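Local coordinates for DUF3256 domain-containing protein (PDB 2P3P) that is of unknown function but can bind a magnesium ion and, in its natural full-length form, is probably attached to a membrane by a transmembrane helix, at residues L24-M29 with I70-V75; T60-L63 with I68-Q71; D164-R169 with G200-Q205. All coordinates share one frame; numbering follows the deposited sequence.

Contact 1: residues L24-M29 with I70-V75; sequences LPIVTM and IQTSTV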
# COMPACT_ATOMS: atom_id res chain seq x y z
N LEU A 24 7.32 13.53 1.60
CA LEU A 24 6.69 13.11 0.33
C LEU A 24 6.57 14.27 -0.68
O LEU A 24 5.51 14.89 -0.82
CB LEU A 24 5.33 12.49 0.66
CG LEU A 24 4.59 11.73 -0.43
CD1 LEU A 24 5.23 10.40 -0.66
CD2 LEU A 24 3.10 11.56 -0.03
N PRO A 25 7.67 14.54 -1.42
CA PRO A 25 7.81 15.65 -2.36
C PRO A 25 7.23 15.41 -3.75
O PRO A 25 7.93 15.58 -4.77
CB PRO A 25 9.32 15.84 -2.41
CG PRO A 25 9.86 14.49 -2.26
CD PRO A 25 8.93 13.79 -1.30
N ILE A 26 5.97 14.96 -3.74
CA ILE A 26 5.17 14.73 -4.93
C ILE A 26 4.64 16.04 -5.49
O ILE A 26 4.55 16.22 -6.72
CB ILE A 26 3.99 13.76 -4.59
CG1 ILE A 26 4.57 12.44 -4.10
CG2 ILE A 26 3.04 13.58 -5.78
CD1 ILE A 26 5.67 11.96 -4.91
N VAL A 27 4.26 16.92 -4.57
CA VAL A 27 3.88 18.30 -4.86
C VAL A 27 4.62 19.15 -3.85
O VAL A 27 5.09 18.65 -2.81
CB VAL A 27 2.33 18.57 -4.74
CG1 VAL A 27 1.52 17.84 -5.83
CG2 VAL A 27 1.78 18.25 -3.33
N THR A 28 4.70 20.45 -4.10
CA THR A 28 5.34 21.35 -3.12
C THR A 28 4.43 21.56 -1.94
O THR A 28 3.23 21.26 -2.01
CB THR A 28 5.68 22.73 -3.73
OG1 THR A 28 4.48 23.34 -4.19
CG2 THR A 28 6.67 22.61 -4.90
N MSE A 29 4.96 22.13 -0.86
CA MSE A 29 4.15 22.40 0.34
C MSE A 29 3.01 23.37 -0.02
O MSE A 29 1.85 23.18 0.36
CB MSE A 29 5.03 23.01 1.44
CG MSE A 29 4.28 23.46 2.68
SE MSE A 29 3.48 21.91 3.58
CE MSE A 29 4.87 21.53 4.86
N ILE A 70 -3.35 8.95 -3.67
CA ILE A 70 -2.65 9.75 -4.65
C ILE A 70 -2.07 8.87 -5.79
O ILE A 70 -1.45 7.83 -5.53
CB ILE A 70 -1.53 10.50 -3.94
CG1 ILE A 70 -2.06 11.20 -2.68
CG2 ILE A 70 -0.94 11.51 -4.83
CD1 ILE A 70 -1.01 11.93 -1.92
N GLN A 71 -2.27 9.27 -7.03
CA GLN A 71 -1.63 8.63 -8.15
C GLN A 71 -0.58 9.58 -8.70
O GLN A 71 -0.87 10.75 -8.94
CB GLN A 71 -2.61 8.28 -9.27
CG GLN A 71 -3.82 7.42 -8.77
CD GLN A 71 -3.44 6.03 -8.22
OE1 GLN A 71 -4.18 5.47 -7.38
NE2 GLN A 71 -2.32 5.48 -8.65
N THR A 72 0.63 9.06 -8.90
CA THR A 72 1.74 9.84 -9.44
C THR A 72 2.32 9.14 -10.64
O THR A 72 2.16 7.91 -10.82
CB THR A 72 2.90 9.98 -8.44
OG1 THR A 72 3.61 8.73 -8.31
CG2 THR A 72 2.42 10.48 -7.10
N SER A 73 3.08 9.89 -11.43
CA SER A 73 3.81 9.32 -12.56
C SER A 73 5.21 8.82 -12.17
O SER A 73 5.93 8.29 -13.00
CB SER A 73 3.93 10.35 -13.69
OG SER A 73 4.46 11.59 -13.24
N THR A 74 5.61 9.02 -10.92
CA THR A 74 7.00 8.72 -10.54
C THR A 74 7.05 7.49 -9.62
O THR A 74 7.54 6.41 -10.00
CB THR A 74 7.61 9.93 -9.82
OG1 THR A 74 6.76 10.30 -8.73
CG2 THR A 74 7.74 11.10 -10.77
N VAL A 75 6.48 7.66 -8.42
CA VAL A 75 6.54 6.64 -7.37
C VAL A 75 5.31 5.69 -7.34
O VAL A 75 5.24 4.76 -6.52
CB VAL A 75 6.67 7.28 -5.99
CG1 VAL A 75 7.99 8.03 -5.89
CG2 VAL A 75 5.49 8.22 -5.74

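Contact 2: residues T60-L63 with I68-Q71; sequences TFLL and IRIQ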
# COMPACT_ATOMS: atom_id res chain seq x y z
N THR A 60 -2.86 13.05 -9.22
CA THR A 60 -4.28 13.09 -8.86
C THR A 60 -4.46 12.74 -7.39
O THR A 60 -3.77 11.85 -6.85
CB THR A 60 -5.08 12.13 -9.73
OG1 THR A 60 -4.66 10.79 -9.46
CG2 THR A 60 -4.83 12.44 -11.20
N PHE A 61 -5.43 13.38 -6.76
CA PHE A 61 -5.72 13.17 -5.36
C PHE A 61 -7.17 12.74 -5.17
O PHE A 61 -8.05 13.30 -5.82
CB PHE A 61 -5.52 14.48 -4.58
CG PHE A 61 -4.11 14.99 -4.55
CD1 PHE A 61 -3.26 14.62 -3.52
CD2 PHE A 61 -3.63 15.81 -5.54
CE1 PHE A 61 -1.96 15.09 -3.49
CE2 PHE A 61 -2.33 16.28 -5.50
CZ PHE A 61 -1.50 15.89 -4.47
N LEU A 62 -7.38 11.73 -4.33
CA LEU A 62 -8.65 11.47 -3.70
C LEU A 62 -8.49 11.81 -2.23
O LEU A 62 -7.70 11.20 -1.55
CB LEU A 62 -9.07 10.00 -3.85
CG LEU A 62 -9.31 9.53 -5.29
CD1 LEU A 62 -9.72 8.07 -5.26
CD2 LEU A 62 -10.34 10.39 -5.99
N LEU A 63 -9.23 12.83 -1.79
CA LEU A 63 -9.15 13.38 -0.44
C LEU A 63 -10.43 13.06 0.33
O LEU A 63 -11.48 13.59 0.03
CB LEU A 63 -8.91 14.89 -0.47
CG LEU A 63 -7.67 15.37 -1.23
CD1 LEU A 63 -7.71 16.89 -1.34
CD2 LEU A 63 -6.36 14.94 -0.58
N ILE A 68 -6.51 9.14 2.06
CA ILE A 68 -6.04 9.91 0.92
C ILE A 68 -5.36 8.92 -0.04
O ILE A 68 -4.50 8.13 0.37
CB ILE A 68 -5.05 11.01 1.38
CG1 ILE A 68 -5.82 12.06 2.21
CG2 ILE A 68 -4.27 11.57 0.19
CD1 ILE A 68 -4.97 13.00 2.93
N ARG A 69 -5.73 8.99 -1.32
CA ARG A 69 -5.15 8.13 -2.35
C ARG A 69 -4.65 9.04 -3.44
O ARG A 69 -5.42 9.84 -4.00
CB ARG A 69 -6.18 7.12 -2.88
CG ARG A 69 -5.58 6.08 -3.88
CD ARG A 69 -6.65 5.17 -4.49
NE ARG A 69 -7.45 4.34 -3.59
CZ ARG A 69 -7.07 3.19 -3.06
NH1 ARG A 69 -5.83 2.69 -3.20
NH2 ARG A 69 -7.93 2.55 -2.28
N ILE A 70 -3.35 8.95 -3.67
CA ILE A 70 -2.65 9.75 -4.65
C ILE A 70 -2.07 8.87 -5.79
O ILE A 70 -1.45 7.83 -5.53
CB ILE A 70 -1.53 10.50 -3.94
CG1 ILE A 70 -2.06 11.20 -2.68
CG2 ILE A 70 -0.94 11.51 -4.83
CD1 ILE A 70 -1.01 11.93 -1.92
N GLN A 71 -2.27 9.27 -7.03
CA GLN A 71 -1.63 8.63 -8.15
C GLN A 71 -0.58 9.58 -8.70
O GLN A 71 -0.87 10.75 -8.94
CB GLN A 71 -2.61 8.28 -9.27
CG GLN A 71 -3.82 7.42 -8.77
CD GLN A 71 -3.44 6.03 -8.22
OE1 GLN A 71 -4.18 5.47 -7.38
NE2 GLN A 71 -2.32 5.48 -8.65
O HOH W 1 -5.97 9.63 -6.74

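Contact 3: residues D164-R169 with G200-Q205; sequences DTLSIR and GRFVRQ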
# COMPACT_ATOMS: atom_id res chain seq x y z
N ASP A 164 -10.13 -1.39 9.42
CA ASP A 164 -8.70 -1.51 9.71
C ASP A 164 -8.23 -2.93 9.27
O ASP A 164 -7.85 -3.80 10.06
CB ASP A 164 -8.38 -1.17 11.19
CG ASP A 164 -8.82 0.25 11.61
OD1 ASP A 164 -9.02 1.12 10.72
OD2 ASP A 164 -8.92 0.53 12.84
N THR A 165 -8.27 -3.12 7.96
CA THR A 165 -7.90 -4.37 7.34
C THR A 165 -7.16 -4.06 6.04
O THR A 165 -7.34 -2.98 5.45
CB THR A 165 -9.15 -5.25 7.05
OG1 THR A 165 -10.02 -4.63 6.08
CG2 THR A 165 -9.95 -5.52 8.34
N LEU A 166 -6.38 -5.03 5.58
CA LEU A 166 -5.65 -4.94 4.30
C LEU A 166 -5.63 -6.31 3.68
O LEU A 166 -5.77 -7.32 4.40
CB LEU A 166 -4.24 -4.39 4.46
CG LEU A 166 -3.10 -5.19 5.11
CD1 LEU A 166 -2.60 -6.34 4.25
CD2 LEU A 166 -1.90 -4.23 5.41
N SER A 167 -5.47 -6.33 2.35
CA SER A 167 -5.35 -7.52 1.56
C SER A 167 -4.04 -7.42 0.77
O SER A 167 -3.61 -6.34 0.38
CB SER A 167 -6.57 -7.62 0.64
OG SER A 167 -6.61 -8.80 -0.10
N ILE A 168 -3.36 -8.54 0.61
CA ILE A 168 -2.09 -8.56 -0.13
C ILE A 168 -2.12 -9.72 -1.11
O ILE A 168 -2.46 -10.85 -0.73
CB ILE A 168 -0.86 -8.59 0.84
CG1 ILE A 168 0.49 -8.46 0.08
CG2 ILE A 168 -0.94 -9.84 1.81
CD1 ILE A 168 1.70 -8.35 1.04
N ARG A 169 -1.74 -9.44 -2.35
CA ARG A 169 -1.79 -10.39 -3.44
C ARG A 169 -0.37 -10.51 -3.98
O ARG A 169 0.34 -9.50 -4.11
CB ARG A 169 -2.75 -9.95 -4.55
CG ARG A 169 -2.39 -8.66 -5.24
CD ARG A 169 -3.42 -8.18 -6.27
NE ARG A 169 -4.75 -7.95 -5.67
CZ ARG A 169 -5.90 -8.11 -6.32
NH1 ARG A 169 -5.92 -8.47 -7.59
NH2 ARG A 169 -7.04 -7.89 -5.71
N GLY A 200 -2.55 -2.70 17.59
CA GLY A 200 -1.35 -2.03 17.13
C GLY A 200 -0.49 -2.84 16.18
O GLY A 200 0.70 -2.57 16.09
N ARG A 201 -1.07 -3.83 15.50
CA ARG A 201 -0.34 -4.60 14.46
C ARG A 201 -1.26 -5.38 13.52
O ARG A 201 -2.40 -5.67 13.84
CB ARG A 201 0.65 -5.57 15.10
CG ARG A 201 -0.02 -6.60 15.98
CD ARG A 201 0.97 -7.65 16.47
NE ARG A 201 2.17 -7.14 17.14
CZ ARG A 201 2.20 -6.39 18.24
NH1 ARG A 201 1.09 -5.95 18.84
NH2 ARG A 201 3.38 -6.04 18.75
N PHE A 202 -0.76 -5.69 12.33
CA PHE A 202 -1.53 -6.45 11.37
C PHE A 202 -1.38 -7.97 11.62
O PHE A 202 -0.27 -8.46 11.72
CB PHE A 202 -1.13 -6.08 9.95
CG PHE A 202 -1.79 -4.82 9.45
CD1 PHE A 202 -3.15 -4.81 9.19
CD2 PHE A 202 -1.05 -3.65 9.20
CE1 PHE A 202 -3.78 -3.65 8.76
CE2 PHE A 202 -1.67 -2.48 8.73
CZ PHE A 202 -3.04 -2.48 8.51
N VAL A 203 -2.52 -8.67 11.70
CA VAL A 203 -2.58 -10.07 12.05
C VAL A 203 -3.33 -10.79 10.94
O VAL A 203 -4.42 -10.35 10.51
CB VAL A 203 -3.33 -10.22 13.41
CG1 VAL A 203 -3.51 -11.68 13.80
CG2 VAL A 203 -2.56 -9.49 14.51
N ARG A 204 -2.75 -11.89 10.47
CA ARG A 204 -3.35 -12.66 9.41
C ARG A 204 -4.72 -13.16 9.87
O ARG A 204 -4.85 -13.72 10.95
CB ARG A 204 -2.42 -13.81 9.01
CG ARG A 204 -3.04 -14.79 8.03
CD ARG A 204 -3.03 -14.23 6.63
NE ARG A 204 -3.70 -15.16 5.75
CZ ARG A 204 -3.13 -16.26 5.27
NH1 ARG A 204 -1.87 -16.55 5.55
NH2 ARG A 204 -3.83 -17.07 4.47
N GLN A 205 -5.73 -12.93 9.03
CA GLN A 205 -7.07 -13.53 9.20
C GLN A 205 -7.21 -14.81 8.37
O GLN A 205 -7.32 -14.75 7.13
CB GLN A 205 -8.14 -12.52 8.79
CG GLN A 205 -8.08 -11.23 9.59
CD GLN A 205 -8.12 -11.49 11.09
OE1 GLN A 205 -7.09 -11.45 11.78
NE2 GLN A 205 -9.31 -11.81 11.60

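Contact 1: residues L24-M29 with I70-V75
No ring, amide or carboxylate takes part where Ile-26 meets Thr-72 and Val-75, so there are no flat faces or edges to stack; the contact is built from methyl groups on beta-branched side chains. Its tightest point is Ile-26 CG2 against Thr-72 CG2, only 3.4 Å apart and closer than carbon atoms usually come, with the two side chains crossing at about a right angle. The other branch of Ile-26 runs on past Thr-72 and meets Val-75 tip to tip, CD1 lying 3.8 Å from Val-75 CG2. Isoleucine suits this place because its fork serves both partners at once, the short branch pressing on Thr-72 and the long one reaching the turn beyond it.

Thr-72 divides its work between carbon and oxygen. With OG1 set between the backbone N and the carbonyl carbon (chi1 73°), the methyl is left to face Ile-26 while the hydroxyl serves the turn. That hydroxyl is hydrogen-bonded to Gly-76 O, and it also accepts weak bonds from Thr-74 N and, at 3.1 Å from OG1, from Val-75 N. The turn that carries Val-75 is thereby tied back to Thr-72.

On the other side Pro-25 is the centre of an inverse gamma turn, closed by Ile-26 N bonding to Leu-24 O at 3.0 Å, a tight bend just before Ile-26. This is a surface contact: segment 24-29 lies late in the loop that joins helix 11-18 to helix 29-39, with Met-29 already in the second helix; Thr-28 is the N-cap and Glu-31 bonds back to its backbone N, as in a capping box. Ile-26 also rests on Val-59 of strand 58-64, and Leu-24 reaches Val-78 and Met-80 of strand 77-84, so the loop lies across three neighbouring strands of the antiparallel sheet.

Contact 2: residues T60-L63 with I68-Q71
Phe-61 and Ile-70 lie side by side on the buried face of a beta hairpin, pointing the same way, and make the closer of the two apolar pairs on this face. They form a non-hydrogen-bonded antiparallel pair, with CA atoms 4.7 Å apart. Phe-61 CE1 comes to 3.7 Å from Ile-70 CD1, the methyl approaching the ring obliquely, while CD1 of the ring packs on Ile-70 CG1. The next such pair, Leu-63 with Ile-68, is looser: Leu-63 CD2 sits 4.0 Å from Ile-68 CG2. Large apolar residues suit this face because it is covered by helices 11-18 and 29-39, whose Phe-16 and Leu-35 both touch Phe-61 and Leu-63.

The opposite face carries Thr-60, Leu-62, Arg-69 and Gln-71, all partly exposed, which meet near the backbone while the ends of Arg-69 and Gln-71 lead away. Leu-62 and Arg-69 touch CB to CB at 4.2 Å, before the arginine turns at chi3 (-60°) toward salt bridges with Glu-77 and Glu-161. Thr-60 OG1 lies 3.2 Å from Gln-71 CB. A water bridges the strands, donating to Arg-69 O at 2.8 Å and hydrogen-bonded to Thr-60 OG1.

Between the two faces run four backbone bonds, two each for the pairs Thr-60 with Gln-71 and Leu-62 with Arg-69. The shortest, Leu-62 N to Arg-69 O at 2.7 Å, is nearly straight (N-H...O 168°); the same oxygen also accepts from the water. The chemistry is thus two-sided: oily branches seal one face against the helices, while the other is mixed, with Leu-62 among hydroxyl, guanidinium and water. Strand alternation sorts the side chains between the faces, and the backbone bonds fix which residues pair.

Contact 3: residues D164-R169 with G200-Q205
Leu-166 sets one methyl squarely over the ring of Phe-202. Its CD2 stands 3.6 Å from the ring centroid and only 8° off the normal, a CH-pi contact in which one carbon lies at nearly equal distances from all six ring atoms; the nearest is CZ, 3.7 Å from Leu-166 CD2. The two side chains cross obliquely. Leu-166 CG lies between the backbone N and the carbonyl carbon (chi1 72°), which brings CD2 over the ring, with CG nearer its rim, 4.0 Å from Phe-202 CE1. The backbone just before strand 165-170 approaches obliquely, with Asp-164 O 4.3 Å from Phe-202 CE1.

These residues are not on adjacent strands. In the four-stranded antiparallel meander, strand 193-197 lies between 165-170 and 202-204, with Leu-166 bonded through its backbone to Tyr-195 and Asp-164 to Trp-197. No hydrogen bond joins the segments themselves; the phenyl group of Phe-202 is long enough to bridge from the outer strand to the second neighbour. Its ring also meets Trp-197 edge-to-face. A broad aromatic plate suits this buried position, since Phe-202 touches Leu-159 on the far edge strand and Leu-83 of strand 77-84, which belongs to the larger sheet.

Contacts 1 and 2 are neighbours on the same sheet, sharing Ile-70 and Gln-71 on strand 67-72, with centres about 10 Å apart. They touch where Val-27 CG1 packs 3.8 Å from Phe-61 CZ, so the loop 24-29 meets the buried face of the hairpin as well as the turn beyond it. Contact 3 belongs to the smaller sheet on the opposite side of the chain's centre: its centre is about 26 Å from that of contact 1 and 22 Å from that of contact 2, and its nearest atoms stay about 10 Å from contact 2. All three lie away from Ser-149, a residue seen to bind magnesium in this protein, although none is bound to this chain in the model.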